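Local coordinates for protein 4-amino-4-deoxy-L-arabinose transferase or related glycosyltransferases of PMT family (Cupriavidus metallidurans, PDB 5EZM) that probably transfers a pentose, 4-amino-4-deoxy-L-arabinose, onto lipid A in the cell membrane, as a zinc-containing glycosyltransferase of the GT-C fold, at residues Leu376-Leu387 / Phe417-Arg428; Trp45-Leu54 / Glu107-Gly118. All blocks are in the same frame, centred on the assembly; numbering follows the deposited sequence. Where two conformers were deposited one is given.

Followed from the N terminus, the chain first forms contact 2, where 45-54, at the end of helix 31-47, meets 107-118. This closes a loop of 52 residues that holds helices 58-72 and 91-103 and the hairpin 79-80/83-84. Far later, contact 1 closes a shorter loop of 29 residues by pairing helix 369-389 with helix 403-430. The two follow in series, neither nested nor crossed, and their centres lie 27 Å apart, with nearest atoms about 13 Å apart. Helix 435-456 relates them, since its side chains touch M420 and L376 of contact 1 and W45, M51 and R52 of contact 2. Both contacts have lipid molecules against their flanks.

Contact 1: residues Leu376-Leu387 / Phe417-Arg428; sequences LIGMAIVAACGL and FVVMLLGIAVAR. With MPG ([(Z)-octadec-9-enyl] (2R)-2,3-bis(oxidanyl)propanoate), chain I; MPG ([(Z)-octadec-9-enyl] (2R)-2,3-bis(oxidanyl)propanoate), chain B.
F417 lays its ring over the backbone of G386, at one end of a knobs-into-holes pairing between two antiparallel helices of the membrane domain. The axes of 376-387 and 417-428 approach to 8.8 Å at an angle of 159°, and no hydrogen bond crosses between them, so the fit is one of shape. G386 CA stands 3.5 Å from the centroid of the F417 ring and 9° off its normal, a CH-pi contact. The ring reaches this place because its CG lies anti to the carbonyl carbon (chi1 -76°). Replacing F417 by an alanine would probably leave G386 without its aromatic cover and open a gap beside A383.

Three knobs continue the seam. A383 sits among F417, M420, L421 and I424; L421 in turn sits among A380, A383, A384 and L387, its CD2 branch 3.8 Å from A383 CB. The other branch, CD1, meets L387 CD2 at 4.0 Å, the two leucines crossing at about a right angle. L387 also sends CD1 to V418 CG2, 3.7 Å away. At the far end I424 rests CG2 on A380 CB (3.8 Å) and slides past L376 in the opposite direction. Helix 435-456 adds Y442 against L376 and F450 against M420. A lipid runs down the flank past A380, L421 and A425, and its C1 reaches R428 CG at 3.7 Å.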
loop_
_atom_site.group_PDB
_atom_site.type_symbol
_atom_site.label_atom_id
_atom_site.label_comp_id
_atom_site.label_asym_id
_atom_site.label_seq_id
_atom_site.Cartn_x
_atom_site.Cartn_y
_atom_site.Cartn_z
ATOM N N LEU A 376 -28.236 6.479 1.775
ATOM C CA LEU A 376 -28.471 5.038 1.816
ATOM C C LEU A 376 -29.185 4.558 0.563
ATOM O O LEU A 376 -28.913 3.459 0.067
ATOM C CB LEU A 376 -29.282 4.668 3.057
ATOM C CG LEU A 376 -28.552 4.710 4.394
ATOM C CD1 LEU A 376 -29.510 4.398 5.536
ATOM C CD2 LEU A 376 -27.407 3.726 4.364
ATOM N N ILE A 377 -30.118 5.360 0.044
ATOM C CA ILE A 377 -30.813 4.984 -1.184
ATOM C C ILE A 377 -29.831 4.925 -2.346
ATOM O O ILE A 377 -29.766 3.929 -3.080
ATOM C CB ILE A 377 -31.966 5.960 -1.473
ATOM C CG1 ILE A 377 -33.053 5.830 -0.405
ATOM C CG2 ILE A 377 -32.531 5.705 -2.861
ATOM C CD1 ILE A 377 -34.196 6.796 -0.583
ATOM N N GLY A 378 -29.047 5.992 -2.528
ATOM C CA GLY A 378 -28.079 5.999 -3.614
ATOM C C GLY A 378 -27.109 4.834 -3.536
ATOM O O GLY A 378 -26.873 4.135 -4.529
ATOM N N MET A 379 -26.542 4.602 -2.349
ATOM C CA MET A 379 -25.555 3.537 -2.210
ATOM C C MET A 379 -26.185 2.160 -2.368
ATOM O O MET A 379 -25.529 1.233 -2.854
ATOM C CB MET A 379 -24.836 3.641 -0.867
ATOM C CG MET A 379 -23.589 2.778 -0.802
ATOM S SD MET A 379 -22.487 3.113 -2.191
ATOM C CE MET A 379 -21.313 1.770 -2.033
ATOM N N ALA A 380 -27.446 2.003 -1.960
ATOM C CA ALA A 380 -28.145 0.749 -2.212
ATOM C C ALA A 380 -28.303 0.520 -3.707
ATOM O O ALA A 380 -28.117 -0.601 -4.195
ATOM C CB ALA A 380 -29.509 0.749 -1.523
ATOM N N ILE A 381 -28.624 1.582 -4.451
ATOM C CA ILE A 381 -28.714 1.473 -5.904
ATOM C C ILE A 381 -27.381 1.018 -6.488
ATOM O O ILE A 381 -27.299 -0.024 -7.148
ATOM C CB ILE A 381 -29.172 2.804 -6.524
ATOM C CG1 ILE A 381 -30.638 3.082 -6.181
ATOM C CG2 ILE A 381 -28.969 2.780 -8.035
ATOM C CD1 ILE A 381 -31.189 4.347 -6.815
ATOM N N VAL A 382 -26.312 1.786 -6.245
ATOM C CA VAL A 382 -25.049 1.473 -6.916
ATOM C C VAL A 382 -24.507 0.118 -6.466
ATOM O O VAL A 382 -23.929 -0.620 -7.275
ATOM C CB VAL A 382 -24.021 2.604 -6.714
ATOM C CG1 VAL A 382 -23.965 3.020 -5.287
ATOM C CG2 VAL A 382 -22.640 2.174 -7.177
ATOM N N ALA A 383 -24.706 -0.257 -5.200
ATOM C CA ALA A 383 -24.282 -1.587 -4.765
ATOM C C ALA A 383 -25.096 -2.682 -5.451
ATOM O O ALA A 383 -24.553 -3.733 -5.809
ATOM C CB ALA A 383 -24.390 -1.715 -3.246
ATOM N N ALA A 384 -26.398 -2.454 -5.647
ATOM C CA ALA A 384 -27.202 -3.414 -6.399
ATOM C C ALA A 384 -26.720 -3.524 -7.842
ATOM O O ALA A 384 -26.746 -4.611 -8.435
ATOM C CB ALA A 384 -28.678 -3.019 -6.349
ATOM N N CYS A 385 -26.277 -2.407 -8.425
ATOM C CA CYS A 385 -25.690 -2.459 -9.759
ATOM C C CYS A 385 -24.391 -3.253 -9.756
ATOM O O CYS A 385 -24.098 -3.976 -10.715
ATOM C CB CYS A 385 -25.456 -1.045 -10.287
ATOM S SG CYS A 385 -26.965 -0.180 -10.768
ATOM N N GLY A 386 -23.595 -3.127 -8.692
ATOM C CA GLY A 386 -22.423 -3.974 -8.561
ATOM C C GLY A 386 -22.786 -5.444 -8.491
ATOM O O GLY A 386 -22.097 -6.292 -9.064
ATOM N N LEU A 387 -23.881 -5.763 -7.797
ATOM C CA LEU A 387 -24.339 -7.148 -7.726
ATOM C C LEU A 387 -24.766 -7.661 -9.097
ATOM O O LEU A 387 -24.426 -8.787 -9.478
ATOM C CB LEU A 387 -25.491 -7.263 -6.727
ATOM C CG LEU A 387 -26.155 -8.632 -6.579
ATOM C CD1 LEU A 387 -25.138 -9.671 -6.139
ATOM C CD2 LEU A 387 -27.310 -8.559 -5.595
ATOM N N PHE A 417 -20.889 -7.422 -2.738
ATOM C CA PHE A 417 -21.984 -6.470 -2.898
ATOM C C PHE A 417 -23.213 -6.894 -2.103
ATOM O O PHE A 417 -24.002 -6.038 -1.681
ATOM C CB PHE A 417 -22.322 -6.288 -4.377
ATOM C CG PHE A 417 -21.335 -5.429 -5.116
ATOM C CD1 PHE A 417 -21.228 -4.077 -4.830
ATOM C CD2 PHE A 417 -20.509 -5.972 -6.086
ATOM C CE1 PHE A 417 -20.318 -3.283 -5.500
ATOM C CE2 PHE A 417 -19.595 -5.182 -6.761
ATOM C CZ PHE A 417 -19.500 -3.835 -6.468
ATOM N N VAL A 418 -23.384 -8.196 -1.861
ATOM C CA VAL A 418 -24.525 -8.646 -1.071
ATOM C C VAL A 418 -24.379 -8.199 0.380
ATOM O O VAL A 418 -25.330 -7.689 0.982
ATOM C CB VAL A 418 -24.705 -10.171 -1.185
ATOM C CG1 VAL A 418 -25.616 -10.686 -0.081
ATOM C CG2 VAL A 418 -25.298 -10.525 -2.538
ATOM N N VAL A 419 -23.188 -8.366 0.963
ATOM C CA VAL A 419 -23.013 -7.927 2.346
ATOM C C VAL A 419 -23.080 -6.405 2.428
ATOM O O VAL A 419 -23.569 -5.854 3.426
ATOM C CB VAL A 419 -21.711 -8.495 2.956
ATOM C CG1 VAL A 419 -20.520 -8.187 2.099
ATOM C CG2 VAL A 419 -21.485 -7.958 4.363
ATOM N N MET A 420 -22.628 -5.700 1.385
ATOM C CA MET A 420 -22.863 -4.258 1.333
ATOM C C MET A 420 -24.354 -3.947 1.413
ATOM O O MET A 420 -24.781 -3.083 2.190
ATOM C CB MET A 420 -22.268 -3.663 0.058
ATOM C CG MET A 420 -20.757 -3.652 0.011
ATOM S SD MET A 420 -20.148 -2.902 -1.511
ATOM C CE MET A 420 -18.437 -3.432 -1.479
ATOM N N LEU A 421 -25.164 -4.650 0.617
ATOM C CA LEU A 421 -26.604 -4.411 0.632
ATOM C C LEU A 421 -27.207 -4.724 1.995
ATOM O O LEU A 421 -28.084 -3.999 2.475
ATOM C CB LEU A 421 -27.286 -5.239 -0.457
ATOM C CG LEU A 421 -27.080 -4.748 -1.887
ATOM C CD1 LEU A 421 -27.737 -5.697 -2.878
ATOM C CD2 LEU A 421 -27.632 -3.342 -2.038
ATOM N N LEU A 422 -26.754 -5.806 2.632
ATOM C CA LEU A 422 -27.237 -6.131 3.970
ATOM C C LEU A 422 -26.942 -4.999 4.941
ATOM O O LEU A 422 -27.842 -4.511 5.634
ATOM C CB LEU A 422 -26.608 -7.437 4.456
ATOM C CG LEU A 422 -27.011 -8.704 3.700
ATOM C CD1 LEU A 422 -26.239 -9.912 4.209
ATOM C CD2 LEU A 422 -28.509 -8.939 3.811
ATOM N N GLY A 423 -25.682 -4.554 4.988
ATOM C CA GLY A 423 -25.328 -3.441 5.853
ATOM C C GLY A 423 -26.160 -2.199 5.586
ATOM O O GLY A 423 -26.565 -1.500 6.519
ATOM N N ILE A 424 -26.431 -1.913 4.310
ATOM C CA ILE A 424 -27.270 -0.764 3.972
ATOM C C ILE A 424 -28.677 -0.951 4.526
ATOM O O ILE A 424 -29.274 -0.018 5.081
ATOM C CB ILE A 424 -27.284 -0.550 2.446
ATOM C CG1 ILE A 424 -25.908 -0.098 1.958
ATOM C CG2 ILE A 424 -28.366 0.454 2.042
ATOM C CD1 ILE A 424 -25.831 0.061 0.463
ATOM N N ALA A 425 -29.220 -2.164 4.398
ATOM C CA ALA A 425 -30.578 -2.433 4.860
ATOM C C ALA A 425 -30.688 -2.281 6.373
ATOM O O ALA A 425 -31.586 -1.593 6.877
ATOM C CB ALA A 425 -31.009 -3.832 4.423
ATOM N N VAL A 426 -29.780 -2.916 7.118
ATOM C CA VAL A 426 -29.852 -2.806 8.571
ATOM C C VAL A 426 -29.547 -1.378 9.020
ATOM O O VAL A 426 -30.086 -0.912 10.032
ATOM C CB VAL A 426 -28.926 -3.842 9.241
ATOM C CG1 VAL A 426 -27.550 -3.803 8.637
ATOM C CG2 VAL A 426 -28.853 -3.612 10.740
ATOM N N ALA A 427 -28.715 -0.649 8.271
ATOM C CA ALA A 427 -28.505 0.764 8.580
ATOM C C ALA A 427 -29.797 1.555 8.421
ATOM O O ALA A 427 -30.116 2.417 9.252
ATOM C CB ALA A 427 -27.408 1.344 7.689
ATOM N N ARG A 428 -30.559 1.270 7.361
ATOM C CA ARG A 428 -31.862 1.908 7.199
ATOM C C ARG A 428 -32.801 1.534 8.340
ATOM O O ARG A 428 -33.612 2.358 8.778
ATOM C CB ARG A 428 -32.474 1.528 5.850
ATOM C CG ARG A 428 -33.843 2.145 5.596
ATOM C CD ARG A 428 -33.798 3.657 5.743
ATOM N NE ARG A 428 -35.102 4.270 5.512
ATOM C CZ ARG A 428 -36.001 4.502 6.464
ATOM N NH1 ARG A 428 -35.739 4.170 7.722
ATOM N NH2 ARG A 428 -37.163 5.064 6.158
HETATM C C2 MPG I . -25.268 8.640 -5.241
HETATM C C3 MPG I . -26.114 9.149 -4.081
HETATM C C4 MPG I . -26.521 10.602 -4.261
HETATM C C5 MPG I . -27.207 11.168 -3.008
HETATM C C6 MPG I . -27.409 12.687 -3.103
HETATM C C7 MPG I . -28.050 13.271 -1.832
HETATM C C8 MPG I . -28.149 14.815 -1.879
HETATM C C1 MPG I . -24.629 7.284 -4.932
HETATM C C2 MPG B . -33.086 1.657 0.991
HETATM C C3 MPG B . -32.439 0.340 1.400
HETATM C C4 MPG B . -32.704 -0.761 0.385
HETATM C C5 MPG B . -32.126 -2.116 0.826
HETATM C C6 MPG B . -32.126 -3.144 -0.314
HETATM C C7 MPG B . -31.364 -4.423 0.071
HETATM C C1 MPG B . -32.904 2.748 2.051
#

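Contact 2: residues Trp45-Leu54 / Glu107-Gly118; sequences WFVSLDMRHL and EWQARLAVALSG. With MPG ([(Z)-octadec-9-enyl] (2R)-2,3-bis(oxidanyl)propanoate), chain C; MPG ([(Z)-octadec-9-enyl] (2R)-2,3-bis(oxidanyl)propanoate), chain D.
R111 reaches across to the main chain of 45-54 and grips L49 O side-on, two of its N-H groups converging on that one oxygen. R111 NE lies 3.0 Å from L49 O, in the carbonyl plane and on a lone pair, while R111 NH2 donates to L49 O at 3.1 Å, nearly in line with the C=O. The approach of NH2 to R52 O is too short to be trusted in detail. In a separate, longer bond W45 NE1 donates to A115 O at 3.3 Å; NE1 stands above the carbonyl plane, 50° out of it, while A115 O lies near the plane of the W45 ring.

Among the charged groups, R52 NH2 lies over one face of the R111 guanidinium, the two planes 44° apart, with L54 CD2 over the other face. R52 NH2 bonds H156 O and has only a long, weak ion pair with E59, which forms a salt bridge with R111 NH1. E107 OE2 is taken up by the hydroxyl of Y496.

Apolar packing fills the rest. L49 sets CD1 on A115 CB at 3.7 Å and CB on W108 CB, also at 3.7 Å. W108 has its CG between backbone N and carbonyl carbon (chi1 71°), which sets the ring with its edge at the D50 carboxylate and one face against a lipid chain, centred on its C5. F46 turns its ring edge to L112 and L116.

The chemistry is thus divided: F46 and W108 meet lipid, while the buried arginine R111 is satisfied by backbone oxygen and E59, fixing the turn after helix 31-47 to the junction of helices 107-110 and 112-133.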
loop_
_atom_site.group_PDB
_atom_site.type_symbol
_atom_site.label_atom_id
_atom_site.label_comp_id
_atom_site.label_asym_id
_atom_site.label_seq_id
_atom_site.Cartn_x
_atom_site.Cartn_y
_atom_site.Cartn_z
ATOM N N TRP A 45 -9.634 -6.774 10.916
ATOM C CA TRP A 45 -8.510 -6.017 10.378
ATOM C C TRP A 45 -7.258 -6.877 10.271
ATOM O O TRP A 45 -6.537 -6.813 9.267
ATOM C CB TRP A 45 -8.255 -4.795 11.258
ATOM C CG TRP A 45 -7.260 -3.827 10.708
ATOM C CD1 TRP A 45 -5.914 -3.815 10.934
ATOM C CD2 TRP A 45 -7.534 -2.710 9.854
ATOM N NE1 TRP A 45 -5.334 -2.765 10.267
ATOM C CE2 TRP A 45 -6.307 -2.072 9.596
ATOM C CE3 TRP A 45 -8.698 -2.191 9.280
ATOM C CZ2 TRP A 45 -6.212 -0.941 8.789
ATOM C CZ3 TRP A 45 -8.601 -1.070 8.479
ATOM C CH2 TRP A 45 -7.368 -0.456 8.242
ATOM N N PHE A 46 -6.986 -7.697 11.284
ATOM C CA PHE A 46 -5.748 -8.469 11.323
ATOM C C PHE A 46 -5.888 -9.869 10.742
ATOM O O PHE A 46 -4.989 -10.320 10.022
ATOM C CB PHE A 46 -5.218 -8.544 12.758
ATOM C CG PHE A 46 -4.652 -7.242 13.245
ATOM C CD1 PHE A 46 -3.356 -6.873 12.920
ATOM C CD2 PHE A 46 -5.422 -6.373 13.999
ATOM C CE1 PHE A 46 -2.834 -5.668 13.350
ATOM C CE2 PHE A 46 -4.903 -5.165 14.434
ATOM C CZ PHE A 46 -3.608 -4.814 14.108
ATOM N N VAL A 47 -6.992 -10.566 11.025
ATOM C CA VAL A 47 -7.192 -11.901 10.464
ATOM C C VAL A 47 -7.127 -11.852 8.940
ATOM O O VAL A 47 -6.429 -12.652 8.304
ATOM C CB VAL A 47 -8.520 -12.502 10.958
ATOM C CG1 VAL A 47 -8.881 -13.740 10.144
ATOM C CG2 VAL A 47 -8.426 -12.838 12.438
ATOM N N SER A 48 -7.827 -10.887 8.336
ATOM C CA SER A 48 -7.820 -10.748 6.883
ATOM C C SER A 48 -6.422 -10.529 6.318
ATOM O O SER A 48 -6.217 -10.719 5.113
ATOM C CB SER A 48 -8.736 -9.599 6.461
ATOM O OG SER A 48 -8.394 -8.403 7.139
ATOM N N LEU A 49 -5.457 -10.135 7.154
ATOM C CA LEU A 49 -4.089 -9.994 6.672
ATOM C C LEU A 49 -3.508 -11.327 6.216
ATOM O O LEU A 49 -2.732 -11.368 5.255
ATOM C CB LEU A 49 -3.204 -9.392 7.762
ATOM C CG LEU A 49 -3.392 -7.917 8.104
ATOM C CD1 LEU A 49 -2.445 -7.528 9.226
ATOM C CD2 LEU A 49 -3.163 -7.052 6.877
ATOM N N ASP A 50 -3.873 -12.423 6.880
ATOM C CA ASP A 50 -3.233 -13.718 6.673
ATOM C C ASP A 50 -4.127 -14.678 5.896
ATOM O O ASP A 50 -4.171 -15.876 6.179
ATOM C CB ASP A 50 -2.835 -14.339 8.008
ATOM C CG ASP A 50 -1.799 -15.434 7.856
ATOM O OD1 ASP A 50 -0.915 -15.308 6.981
ATOM O OD2 ASP A 50 -1.871 -16.423 8.617
ATOM N N MET A 51 -4.853 -14.166 4.902
ATOM C CA MET A 51 -5.766 -15.007 4.138
ATOM C C MET A 51 -5.562 -14.886 2.632
ATOM O O MET A 51 -6.382 -15.401 1.864
ATOM C CB MET A 51 -7.217 -14.692 4.517
ATOM C CG MET A 51 -7.515 -15.019 5.976
ATOM S SD MET A 51 -9.250 -15.320 6.346
ATOM C CE MET A 51 -9.858 -13.655 6.550
ATOM N N ARG A 52 -4.488 -14.238 2.191
ATOM C CA ARG A 52 -4.149 -14.169 0.780
ATOM C C ARG A 52 -2.659 -14.424 0.614
ATOM O O ARG A 52 -1.856 -14.009 1.454
ATOM C CB ARG A 52 -4.504 -12.805 0.172
ATOM C CG ARG A 52 -5.954 -12.383 0.334
ATOM C CD ARG A 52 -6.205 -11.023 -0.307
ATOM N NE ARG A 52 -5.382 -9.969 0.281
ATOM C CZ ARG A 52 -4.276 -9.479 -0.273
ATOM N NH1 ARG A 52 -3.853 -9.943 -1.441
ATOM N NH2 ARG A 52 -3.591 -8.522 0.340
ATOM N N HIS A 53 -2.295 -15.113 -0.462
ATOM C CA HIS A 53 -0.890 -15.209 -0.817
ATOM C C HIS A 53 -0.398 -13.869 -1.350
ATOM O O HIS A 53 -1.182 -13.011 -1.766
ATOM C CB HIS A 53 -0.666 -16.310 -1.849
ATOM C CG HIS A 53 -0.834 -17.691 -1.299
ATOM N ND1 HIS A 53 -2.014 -18.396 -1.404
ATOM C CD2 HIS A 53 0.025 -18.493 -0.629
ATOM C CE1 HIS A 53 -1.872 -19.575 -0.828
ATOM N NE2 HIS A 53 -0.644 -19.659 -0.347
ATOM N N LEU A 54 0.921 -13.692 -1.331
ATOM C CA LEU A 54 1.512 -12.411 -1.699
ATOM C C LEU A 54 1.318 -12.137 -3.185
ATOM O O LEU A 54 1.574 -13.001 -4.030
ATOM C CB LEU A 54 2.997 -12.388 -1.346
ATOM C CG LEU A 54 3.338 -12.472 0.141
ATOM C CD1 LEU A 54 4.835 -12.357 0.345
ATOM C CD2 LEU A 54 2.603 -11.394 0.923
ATOM N N GLU A 107 2.833 -14.221 5.534
ATOM C CA GLU A 107 2.052 -13.254 4.771
ATOM C C GLU A 107 1.617 -12.081 5.642
ATOM O O GLU A 107 1.866 -10.920 5.300
ATOM C CB GLU A 107 0.838 -13.938 4.141
ATOM C CG GLU A 107 1.146 -14.734 2.880
ATOM C CD GLU A 107 1.679 -16.131 3.159
ATOM O OE1 GLU A 107 2.202 -16.374 4.269
ATOM O OE2 GLU A 107 1.570 -16.994 2.262
ATOM N N TRP A 108 0.967 -12.361 6.776
ATOM C CA TRP A 108 0.428 -11.269 7.581
ATOM C C TRP A 108 1.532 -10.435 8.212
ATOM O O TRP A 108 1.357 -9.226 8.399
ATOM C CB TRP A 108 -0.530 -11.796 8.652
ATOM C CG TRP A 108 0.095 -12.554 9.797
ATOM C CD1 TRP A 108 0.183 -13.911 9.932
ATOM C CD2 TRP A 108 0.682 -11.997 10.983
ATOM N NE1 TRP A 108 0.797 -14.232 11.119
ATOM C CE2 TRP A 108 1.113 -13.076 11.782
ATOM C CE3 TRP A 108 0.886 -10.693 11.445
ATOM C CZ2 TRP A 108 1.739 -12.891 13.013
ATOM C CZ3 TRP A 108 1.508 -10.512 12.673
ATOM C CH2 TRP A 108 1.925 -11.605 13.440
ATOM N N GLN A 109 2.672 -11.048 8.538
ATOM C CA GLN A 109 3.799 -10.266 9.038
ATOM C C GLN A 109 4.333 -9.327 7.965
ATOM O O GLN A 109 4.723 -8.191 8.260
ATOM C CB GLN A 109 4.906 -11.193 9.538
ATOM C CG GLN A 109 4.507 -12.072 10.717
ATOM C CD GLN A 109 3.987 -13.428 10.286
ATOM O OE1 GLN A 109 3.301 -13.550 9.269
ATOM N NE2 GLN A 109 4.317 -14.460 11.057
ATOM N N ALA A 110 4.352 -9.779 6.712
ATOM C CA ALA A 110 4.824 -8.933 5.627
ATOM C C ALA A 110 3.878 -7.775 5.340
ATOM O O ALA A 110 4.298 -6.783 4.733
ATOM C CB ALA A 110 5.024 -9.773 4.366
ATOM N N ARG A 111 2.617 -7.879 5.759
ATOM C CA ARG A 111 1.633 -6.820 5.583
ATOM C C ARG A 111 1.414 -6.017 6.853
ATOM O O ARG A 111 0.443 -5.260 6.938
ATOM C CB ARG A 111 0.305 -7.408 5.099
ATOM C CG ARG A 111 0.370 -7.975 3.684
ATOM C CD ARG A 111 -1.003 -8.319 3.144
ATOM N NE ARG A 111 -1.287 -9.744 3.230
ATOM C CZ ARG A 111 -1.310 -10.569 2.188
ATOM N NH1 ARG A 111 -1.066 -10.110 0.968
ATOM N NH2 ARG A 111 -1.582 -11.855 2.366
ATOM N N LEU A 112 2.301 -6.155 7.840
ATOM C CA LEU A 112 2.054 -5.552 9.145
ATOM C C LEU A 112 2.252 -4.040 9.109
ATOM O O LEU A 112 1.491 -3.292 9.739
ATOM C CB LEU A 112 2.965 -6.200 10.186
ATOM C CG LEU A 112 2.491 -6.127 11.633
ATOM C CD1 LEU A 112 1.155 -6.838 11.782
ATOM C CD2 LEU A 112 3.532 -6.735 12.559
ATOM N N ALA A 113 3.265 -3.572 8.374
ATOM C CA ALA A 113 3.539 -2.141 8.306
ATOM C C ALA A 113 2.353 -1.374 7.732
ATOM O O ALA A 113 1.997 -0.301 8.232
ATOM C CB ALA A 113 4.795 -1.888 7.474
ATOM N N VAL A 114 1.721 -1.912 6.686
ATOM C CA VAL A 114 0.616 -1.187 6.069
ATOM C C VAL A 114 -0.633 -1.248 6.940
ATOM O O VAL A 114 -1.413 -0.287 6.980
ATOM C CB VAL A 114 0.353 -1.714 4.645
ATOM C CG1 VAL A 114 1.554 -1.437 3.764
ATOM C CG2 VAL A 114 0.048 -3.195 4.661
ATOM N N ALA A 115 -0.847 -2.354 7.659
ATOM C CA ALA A 115 -2.009 -2.435 8.539
ATOM C C ALA A 115 -1.882 -1.451 9.692
ATOM O O ALA A 115 -2.823 -0.701 9.995
ATOM C CB ALA A 115 -2.180 -3.860 9.064
ATOM N N LEU A 116 -0.712 -1.428 10.338
ATOM C CA LEU A 116 -0.488 -0.455 11.400
ATOM C C LEU A 116 -0.545 0.970 10.864
ATOM O O LEU A 116 -1.010 1.875 11.565
ATOM C CB LEU A 116 0.849 -0.719 12.091
ATOM C CG LEU A 116 0.988 -2.085 12.769
ATOM C CD1 LEU A 116 2.336 -2.197 13.462
ATOM C CD2 LEU A 116 -0.145 -2.326 13.754
ATOM N N SER A 117 -0.090 1.188 9.626
ATOM C CA SER A 117 -0.220 2.513 9.032
ATOM C C SER A 117 -1.682 2.900 8.872
ATOM O O SER A 117 -2.060 4.047 9.138
ATOM C CB SER A 117 0.495 2.564 7.685
ATOM O OG SER A 117 1.898 2.505 7.859
ATOM N N GLY A 118 -2.521 1.957 8.439
ATOM C CA GLY A 118 -3.939 2.254 8.303
ATOM C C GLY A 118 -4.579 2.612 9.629
ATOM O O GLY A 118 -5.264 3.637 9.751
HETATM C C2 MPG C . -4.659 -15.314 10.931
HETATM C C3 MPG C . -3.626 -14.746 11.897
HETATM C C4 MPG C . -3.741 -13.239 12.064
HETATM C C5 MPG C . -2.582 -12.680 12.904
HETATM C C6 MPG C . -2.870 -11.288 13.492
HETATM C C7 MPG C . -1.728 -10.811 14.411
HETATM C C8 MPG C . -1.980 -9.404 15.003
HETATM C C9 MPG C . -0.697 -8.775 15.596
HETATM C C10 MPG C . -0.880 -7.270 15.936
HETATM C C11 MPG C . 0.460 -6.560 16.230
HETATM C C12 MPG C . 0.266 -5.096 16.754
HETATM C C1 MPG C . -4.455 -16.809 10.668
HETATM C C2 MPG D . -15.360 -11.985 5.944
HETATM C C3 MPG D . -14.033 -11.637 6.607
HETATM C C4 MPG D . -13.410 -12.826 7.324
HETATM C C5 MPG D . -12.601 -12.392 8.555
HETATM C C6 MPG D . -12.538 -13.488 9.631
HETATM C C1 MPG D . -16.429 -10.913 6.185
#